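Local coordinates for protein amoebiasin-2 (Entamoeba histolytica, PDB 3M86) that inhibits papain-like cysteine proteases of the amoeba by wedging three loops into the substrate-binding site of the enzyme, at residues 28-42 / 85-97. Residues are numbered along the deposited sequence; the frame is centred on the assembly and turned at random.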
ATOM      1  N   ILE A  28      -1.412   3.832  -1.257  1.00  8.11           N
ATOM      2  CA  ILE A  28      -1.315   3.098  -0.006  1.00  6.80           C
ATOM      3  C   ILE A  28      -0.148   3.707   0.753  1.00  9.28           C
ATOM      4  O   ILE A  28       0.983   3.708   0.261  1.00 11.39           O
ATOM      5  CB  ILE A  28      -1.060   1.619  -0.281  1.00  9.02           C
ATOM      6  CG1 ILE A  28      -2.242   1.046  -1.081  1.00 11.40           C
ATOM      7  CG2 ILE A  28      -0.845   0.847   1.035  1.00 11.67           C
ATOM      8  CD1 ILE A  28      -1.953  -0.289  -1.735  1.00 13.83           C
ATOM      9  N   GLN A  29      -0.429   4.234   1.937  1.00  7.35           N
ATOM     10  CA  GLN A  29       0.566   4.953   2.725  1.00  8.84           C
ATOM     11  C   GLN A  29       0.667   4.282   4.088  1.00  8.29           C
ATOM     12  O   GLN A  29      -0.288   4.314   4.868  1.00 11.70           O
ATOM     13  CB  GLN A  29       0.160   6.421   2.880  1.00  9.76           C
ATOM     14  CG  GLN A  29       0.212   7.180   1.551  1.00 14.82           C
ATOM     15  CD  GLN A  29      -0.034   8.675   1.711  1.00 21.10           C
ATOM     16  OE1 GLN A  29      -0.538   9.129   2.738  1.00 26.68           O
ATOM     17  NE2 GLN A  29       0.320   9.444   0.686  1.00 26.41           N
ATOM     18  N   LEU A  30       1.810   3.649   4.333  1.00  7.68           N
ATOM     19  CA  LEU A  30       1.992   2.806   5.514  1.00  7.24           C
ATOM     20  C   LEU A  30       3.253   3.220   6.241  1.00  9.68           C
ATOM     21  O   LEU A  30       4.195   3.711   5.631  1.00 13.59           O
ATOM     22  CB  LEU A  30       2.130   1.337   5.090  1.00  6.89           C
ATOM     23  CG  LEU A  30       0.997   0.815   4.200  1.00  8.37           C
ATOM     24  CD1 LEU A  30       1.324  -0.600   3.731  1.00 12.54           C
ATOM     25  CD2 LEU A  30      -0.335   0.849   4.952  1.00  9.90           C
ATOM     26  N   ARG A  31       3.293   3.006   7.549  1.00  6.77           N
ATOM     27  CA  ARG A  31       4.538   3.232   8.270  1.00  7.23           C
ATOM     28  C   ARG A  31       5.386   1.964   8.239  1.00  8.78           C
ATOM     29  O   ARG A  31       4.883   0.841   8.186  1.00  9.99           O
ATOM     30  CB  ARG A  31       4.306   3.690   9.718  1.00 10.96           C
ATOM     31  CG  ARG A  31       3.591   5.050   9.870  1.00 19.00           C
ATOM     32  CD  ARG A  31       4.048   6.100   8.864  1.00 30.51           C
ATOM     33  NE  ARG A  31       3.508   7.432   9.160  1.00 28.41           N
ATOM     34  CZ  ARG A  31       2.479   8.002   8.533  1.00 33.44           C
ATOM     35  NH1 ARG A  31       1.840   7.376   7.549  1.00 33.29           N
ATOM     36  NH2 ARG A  31       2.091   9.218   8.890  1.00 37.39           N
ATOM     37  N   THR A  32       6.689   2.157   8.296  1.00  9.28           N
ATOM     38  CA  THR A  32       7.618   1.047   8.174  1.00  8.74           C
ATOM     39  C   THR A  32       8.912   1.388   8.900  1.00 12.43           C
ATOM     40  O   THR A  32       9.199   2.560   9.141  1.00 12.97           O
ATOM     41  CB  THR A  32       7.860   0.700   6.675  1.00  9.09           C
ATOM     42  OG1 THR A  32       8.727  -0.432   6.579  1.00 12.74           O
ATOM     43  CG2 THR A  32       8.496   1.879   5.940  1.00 13.06           C
ATOM     44  N   ASN A  33       9.668   0.367   9.298  1.00 10.63           N
ATOM     45  CA  ASN A  33      10.937   0.577  10.008  1.00 10.00           C
ATOM     46  C   ASN A  33      12.032  -0.244   9.375  1.00 12.18           C
ATOM     47  O   ASN A  33      12.315  -1.354   9.810  1.00 15.03           O
ATOM     48  CB  ASN A  33      10.789   0.171  11.470  1.00 14.55           C
ATOM     49  CG  ASN A  33      12.060   0.360  12.259  1.00 24.33           C
ATOM     50  OD1 ASN A  33      13.020   0.961  11.779  1.00 23.62           O
ATOM     51  ND2 ASN A  33      12.077  -0.159  13.489  1.00 26.18           N
ATOM     52  N   PRO A  34      12.663   0.310   8.333  1.00 15.46           N
ATOM     53  CA  PRO A  34      13.638  -0.430   7.524  1.00 18.74           C
ATOM     54  C   PRO A  34      14.841  -0.895   8.330  1.00 23.62           C
ATOM     55  O   PRO A  34      15.492  -1.860   7.939  1.00 25.12           O
ATOM     56  CB  PRO A  34      14.097   0.603   6.485  1.00 27.48           C
ATOM     57  CG  PRO A  34      13.087   1.660   6.483  1.00 27.16           C
ATOM     58  CD  PRO A  34      12.443   1.679   7.839  1.00 18.42           C
ATOM     59  N   SER A  35      15.133  -0.213   9.431  1.00 15.58           N
ATOM     60  CA  SER A  35      16.309  -0.547  10.242  1.00 23.29           C
ATOM     61  C   SER A  35      16.202  -1.940  10.875  1.00 30.25           C
ATOM     62  O   SER A  35      17.187  -2.476  11.396  1.00 34.14           O
ATOM     63  CB  SER A  35      16.532   0.520  11.321  1.00 20.71           C
ATOM     64  OG  SER A  35      15.611   0.407  12.391  1.00 28.85           O
ATOM     65  N   THR A  36      15.006  -2.519  10.810  1.00 19.42           N
ATOM     66  CA  THR A  36      14.723  -3.824  11.404  1.00 19.86           C
ATOM     67  C   THR A  36      14.753  -4.954  10.385  1.00 17.86           C
ATOM     68  O   THR A  36      14.640  -6.128  10.735  1.00 23.51           O
ATOM     69  CB  THR A  36      13.334  -3.829  12.059  1.00 20.66           C
ATOM     70  OG1 THR A  36      12.327  -3.628  11.053  1.00 19.19           O
ATOM     71  CG2 THR A  36      13.235  -2.730  13.076  1.00 26.32           C
ATOM     72  N   GLY A  37      14.885  -4.606   9.114  1.00 18.15           N
ATOM     73  CA  GLY A  37      14.868  -5.621   8.081  1.00 15.88           C
ATOM     74  C   GLY A  37      13.481  -5.970   7.581  1.00 18.19           C
ATOM     75  O   GLY A  37      13.357  -6.736   6.625  1.00 17.38           O
ATOM     76  N   TYR A  38      12.441  -5.427   8.216  1.00 14.77           N
ATOM     77  CA  TYR A  38      11.070  -5.644   7.739  1.00 13.63           C
ATOM     78  C   TYR A  38      10.733  -4.724   6.580  1.00 14.33           C
ATOM     79  O   TYR A  38      11.271  -3.618   6.469  1.00 15.53           O
ATOM     80  CB  TYR A  38      10.032  -5.431   8.849  1.00 13.57           C
ATOM     81  CG  TYR A  38       9.957  -6.582   9.821  1.00 16.85           C
ATOM     82  CD1 TYR A  38       9.111  -7.656   9.586  1.00 18.21           C
ATOM     83  CD2 TYR A  38      10.744  -6.600  10.968  1.00 17.32           C
ATOM     84  CE1 TYR A  38       9.049  -8.717  10.471  1.00 22.97           C
ATOM     85  CE2 TYR A  38      10.689  -7.654  11.853  1.00 21.65           C
ATOM     86  CZ  TYR A  38       9.841  -8.708  11.600  1.00 25.15           C
ATOM     87  OH  TYR A  38       9.793  -9.755  12.491  1.00 25.69           O
ATOM     88  N   ALA A  39       9.837  -5.188   5.717  1.00 13.55           N
ATOM     89  CA  ALA A  39       9.299  -4.342   4.654  1.00 14.14           C
ATOM     90  C   ALA A  39       7.918  -4.841   4.274  1.00 11.45           C
ATOM     91  O   ALA A  39       7.590  -6.007   4.493  1.00 16.11           O
ATOM     92  CB  ALA A  39      10.214  -4.345   3.439  1.00 14.42           C
ATOM     93  N   TRP A  40       7.104  -3.952   3.716  1.00  8.97           N
ATOM     94  CA  TRP A  40       5.796  -4.342   3.229  1.00  9.44           C
ATOM     95  C   TRP A  40       5.964  -4.990   1.874  1.00 14.49           C
ATOM     96  O   TRP A  40       6.724  -4.504   1.037  1.00 15.64           O
ATOM     97  CB  TRP A  40       4.884  -3.124   3.101  1.00  8.63           C
ATOM     98  CG  TRP A  40       4.461  -2.563   4.428  1.00  7.94           C
ATOM     99  CD1 TRP A  40       4.997  -1.486   5.081  1.00 12.51           C
ATOM    100  CD2 TRP A  40       3.411  -3.047   5.246  1.00  8.87           C
ATOM    101  NE1 TRP A  40       4.338  -1.276   6.263  1.00  9.35           N
ATOM    102  CE2 TRP A  40       3.352  -2.219   6.394  1.00  9.89           C
ATOM    103  CE3 TRP A  40       2.500  -4.100   5.122  1.00  7.85           C
ATOM    104  CZ2 TRP A  40       2.420  -2.412   7.407  1.00 11.33           C
ATOM    105  CZ3 TRP A  40       1.563  -4.287   6.128  1.00 12.13           C
ATOM    106  CH2 TRP A  40       1.532  -3.449   7.259  1.00 14.61           C
ATOM    107  N   ASN A  41       5.284  -6.112   1.676  1.00 13.07           N
ATOM    108  CA  ASN A  41       5.275  -6.765   0.374  1.00 13.66           C
ATOM    109  C   ASN A  41       3.854  -6.674  -0.134  1.00 16.03           C
ATOM    110  O   ASN A  41       2.916  -6.944   0.613  1.00 21.34           O
ATOM    111  CB  ASN A  41       5.683  -8.230   0.531  1.00 26.53           C
ATOM    112  CG  ASN A  41       5.910  -8.921  -0.796  1.00 50.23           C
ATOM    113  OD1 ASN A  41       6.662  -8.436  -1.641  1.00 61.13           O
ATOM    114  ND2 ASN A  41       5.272 -10.070  -0.980  1.00 63.16           N
ATOM    115  N   ILE A  42       3.681  -6.278  -1.389  1.00 14.98           N
ATOM    116  CA  ILE A  42       2.339  -6.140  -1.944  1.00 12.46           C
ATOM    117  C   ILE A  42       2.027  -7.195  -3.004  1.00 16.94           C
ATOM    118  O   ILE A  42       2.875  -7.548  -3.835  1.00 21.38           O
ATOM    119  CB  ILE A  42       2.116  -4.725  -2.513  1.00 12.56           C
ATOM    120  CG1 ILE A  42       0.654  -4.521  -2.902  1.00 13.04           C
ATOM    121  CG2 ILE A  42       3.046  -4.461  -3.710  1.00 16.32           C
ATOM    122  CD1 ILE A  42       0.312  -3.094  -3.275  1.00 17.67           C
ATOM    123  N   THR A  85      -8.427  -7.678  -5.421  1.00 15.69           N
ATOM    124  CA  THR A  85      -8.018  -7.714  -4.031  1.00 14.38           C
ATOM    125  C   THR A  85      -6.549  -7.341  -3.992  1.00 17.70           C
ATOM    126  O   THR A  85      -5.761  -7.843  -4.792  1.00 20.14           O
ATOM    127  CB  THR A  85      -8.156  -9.118  -3.454  1.00 22.30           C
ATOM    128  OG1 THR A  85      -9.510  -9.560  -3.602  1.00 25.50           O
ATOM    129  CG2 THR A  85      -7.774  -9.116  -1.980  1.00 27.19           C
ATOM    130  N   ILE A  86      -6.188  -6.471  -3.055  1.00 12.49           N
ATOM    131  CA  ILE A  86      -4.793  -6.095  -2.833  1.00 11.60           C
ATOM    132  C   ILE A  86      -4.433  -6.605  -1.440  1.00 15.25           C
ATOM    133  O   ILE A  86      -5.169  -6.354  -0.483  1.00 17.29           O
ATOM    134  CB  ILE A  86      -4.607  -4.563  -2.879  1.00 13.95           C
ATOM    135  CG1 ILE A  86      -5.038  -3.991  -4.235  1.00 14.77           C
ATOM    136  CG2 ILE A  86      -3.140  -4.166  -2.560  1.00 11.81           C
ATOM    137  CD1 ILE A  86      -5.153  -2.466  -4.234  1.00 16.73           C
ATOM    138  N   LYS A  87      -3.333  -7.342  -1.329  1.00 13.46           N
ATOM    139  CA  LYS A  87      -2.890  -7.834  -0.026  1.00 14.57           C
ATOM    140  C   LYS A  87      -1.483  -7.344   0.279  1.00 15.60           C
ATOM    141  O   LYS A  87      -0.616  -7.353  -0.595  1.00 16.43           O
ATOM    142  CB  LYS A  87      -2.906  -9.360   0.010  1.00 19.36           C
ATOM    143  CG  LYS A  87      -4.292  -9.990  -0.006  1.00 27.96           C
ATOM    144  CD  LYS A  87      -4.193 -11.509  -0.069  1.00 35.74           C
ATOM    145  CE  LYS A  87      -5.569 -12.158  -0.117  1.00 49.00           C
ATOM    146  NZ  LYS A  87      -5.481 -13.641  -0.262  1.00 51.74           N
ATOM    147  N   LEU A  88      -1.261  -6.907   1.515  1.00 13.50           N
ATOM    148  CA  LEU A  88       0.079  -6.485   1.944  1.00 13.77           C
ATOM    149  C   LEU A  88       0.490  -7.307   3.157  1.00 16.42           C
ATOM    150  O   LEU A  88      -0.337  -7.614   4.013  1.00 18.72           O
ATOM    151  CB  LEU A  88       0.083  -5.017   2.375  1.00 14.18           C
ATOM    152  CG  LEU A  88      -0.155  -3.759   1.523  1.00 24.06           C
ATOM    153  CD1 LEU A  88       1.049  -3.365   0.668  1.00 21.12           C
ATOM    154  CD2 LEU A  88      -1.441  -3.812   0.726  1.00 20.55           C
ATOM    155  N   GLY A  89       1.769  -7.642   3.238  1.00 13.68           N
ATOM    156  CA  GLY A  89       2.298  -8.294   4.422  1.00 14.34           C
ATOM    157  C   GLY A  89       3.556  -7.580   4.862  1.00 16.60           C
ATOM    158  O   GLY A  89       4.369  -7.194   4.032  1.00 15.16           O
ATOM    159  N   TYR A  90       3.707  -7.382   6.168  1.00 12.08           N
ATOM    160  CA  TYR A  90       4.917  -6.773   6.696  1.00 11.85           C
ATOM    161  C   TYR A  90       5.784  -7.898   7.212  1.00 15.31           C
ATOM    162  O   TYR A  90       5.450  -8.533   8.211  1.00 17.87           O
ATOM    163  CB  TYR A  90       4.541  -5.842   7.832  1.00 12.47           C
ATOM    164  CG  TYR A  90       5.633  -4.933   8.352  1.00 11.44           C
ATOM    165  CD1 TYR A  90       6.152  -3.901   7.576  1.00 11.90           C
ATOM    166  CD2 TYR A  90       6.104  -5.081   9.650  1.00 12.30           C
ATOM    167  CE1 TYR A  90       7.136  -3.052   8.081  1.00 10.06           C
ATOM    168  CE2 TYR A  90       7.071  -4.234  10.157  1.00 12.10           C
ATOM    169  CZ  TYR A  90       7.569  -3.221   9.379  1.00 14.25           C
ATOM    170  OH  TYR A  90       8.535  -2.400   9.915  1.00 14.96           O
ATOM    171  N   SER A  91       6.891  -8.158   6.527  1.00 13.71           N
ATOM    172  CA  SER A  91       7.728  -9.310   6.857  1.00 17.04           C
ATOM    173  C   SER A  91       9.203  -9.092   6.550  1.00 25.15           C
ATOM    174  O   SER A  91       9.581  -8.085   5.955  1.00 20.22           O
ATOM    175  CB  SER A  91       7.249 -10.531   6.081  1.00 30.68           C
ATOM    176  OG  SER A  91       7.625 -10.413   4.724  1.00 31.30           O
ATOM    177  N   ARG A  92      10.030 -10.055   6.956  1.00 23.45           N
ATOM    178  CA  ARG A  92      11.456 -10.056   6.627  1.00 30.90           C
ATOM    179  C   ARG A  92      11.715 -10.989   5.453  1.00 32.61           C
ATOM    180  O   ARG A  92      11.380 -12.168   5.513  1.00 35.88           O
ATOM    181  CB  ARG A  92      12.298 -10.523   7.813  1.00 33.98           C
ATOM    182  CG  ARG A  92      12.490  -9.495   8.896  1.00 32.88           C
ATOM    183  CD  ARG A  92      13.572  -9.933   9.848  1.00 31.39           C
ATOM    184  NE  ARG A  92      13.860  -8.906  10.837  1.00 31.51           N
ATOM    185  CZ  ARG A  92      13.761  -9.079  12.148  1.00 29.98           C
ATOM    186  NH1 ARG A  92      13.389 -10.254  12.640  1.00 34.96           N
ATOM    187  NH2 ARG A  92      14.038  -8.075  12.969  1.00 32.05           N
ATOM    188  N   PRO A  93      12.341 -10.463   4.396  1.00 38.94           N
ATOM    189  CA  PRO A  93      12.540 -11.145   3.111  1.00 50.79           C
ATOM    190  C   PRO A  93      13.097 -12.556   3.244  1.00 59.54           C
ATOM    191  O   PRO A  93      12.472 -13.505   2.771  1.00 65.50           O
ATOM    192  CB  PRO A  93      13.557 -10.250   2.391  1.00 49.97           C
ATOM    193  CG  PRO A  93      14.180  -9.424   3.465  1.00 51.26           C
ATOM    194  CD  PRO A  93      13.101  -9.207   4.470  1.00 50.21           C
ATOM    195  N   TRP A  94      14.258 -12.692   3.877  1.00 62.39           N
ATOM    196  CA  TRP A  94      14.947 -13.979   3.925  1.00 60.86           C
ATOM    197  C   TRP A  94      14.572 -14.832   5.139  1.00 55.66           C
ATOM    198  O   TRP A  94      15.133 -15.911   5.339  1.00 56.69           O
ATOM    199  CB  TRP A  94      16.459 -13.777   3.854  1.00 61.74           C
ATOM    200  N   GLU A  95      13.630 -14.353   5.947  1.00 41.48           N
ATOM    201  CA  GLU A  95      13.185 -15.112   7.113  1.00 37.57           C
ATOM    202  C   GLU A  95      12.410 -16.353   6.675  1.00 43.66           C
ATOM    203  O   GLU A  95      11.570 -16.285   5.775  1.00 50.18           O
ATOM    204  CB  GLU A  95      12.327 -14.236   8.026  1.00 40.70           C
ATOM    205  CG  GLU A  95      12.295 -14.670   9.485  1.00 38.38           C
ATOM    206  CD  GLU A  95      11.877 -13.534  10.409  1.00 45.52           C
ATOM    207  OE1 GLU A  95      10.863 -12.868  10.111  1.00 38.77           O
ATOM    208  OE2 GLU A  95      12.564 -13.301  11.429  1.00 52.56           O
ATOM    209  N   LYS A  96      12.693 -17.484   7.314  1.00 48.39           N
ATOM    210  CA  LYS A  96      12.062 -18.750   6.943  1.00 47.57           C
ATOM    211  C   LYS A  96      11.137 -19.274   8.041  1.00 52.54           C
ATOM    212  O   LYS A  96      11.471 -19.222   9.226  1.00 55.93           O
ATOM    213  CB  LYS A  96      13.128 -19.798   6.597  1.00 47.34           C
ATOM    214  N   GLY A  97       9.970 -19.769   7.637  1.00 57.85           N
ATOM    215  CA  GLY A  97       9.033 -20.392   8.558  1.00 64.97           C
ATOM    216  C   GLY A  97       8.229 -19.432   9.418  1.00 61.77           C
ATOM    217  O   GLY A  97       7.790 -19.793  10.513  1.00 62.85           O
TER
HETATM  218  O   HOH W   1       9.611  -3.326  12.134  1.00 20.22           O
HETATM  219  O   HOH W   2       8.884 -12.200  12.052  1.00 43.76           O
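Antiparallel strand pairing, with an aromatic cluster at the protease-binding end of this chagasin-type β-sandwich, joins 28-42 to 85-97 and brings the BC loop beside the start of the FG loop. A39 and S91 form one hydrogen-bonded pair, N41 and G89 the next. On the inward face, the ring of Y90 is caught between W40 and Y38. Its CG lies anti to the backbone N (chi1 -170°), which sends the ring from the strand toward the loop. There Y90 CD1 sits 3.5 Å from W40 NE1, over one indole face, with the planes oblique at 47°; L30 CD1 covers the opposite face. W40 NE1 points straight at R31 O (2.9 Å), tying the two sheets together. Against the Y90 ring comes Y38 CB, over one face and 3.4 Å from Y90 CZ. The hydroxyl of Y90 accepts from N33 N at 3.1 Å and shares a water with T36 OG1. Farther out, R92 lays its CG over the centre of the Y38 ring, while NE (2.9 Å) and NH2 of R92 both grip T36 O in the guanidinium plane, bracing the BC loop from the FG side. A weak salt bridge links R92 to E95. Deeper in, L88 packs on I42 and L30, between the sheets. Strand 39-43 edges its sheet beside 82-91, which pairs with 102-110 beyond, while 25-32 belongs to the facing sheet, next to 70-78.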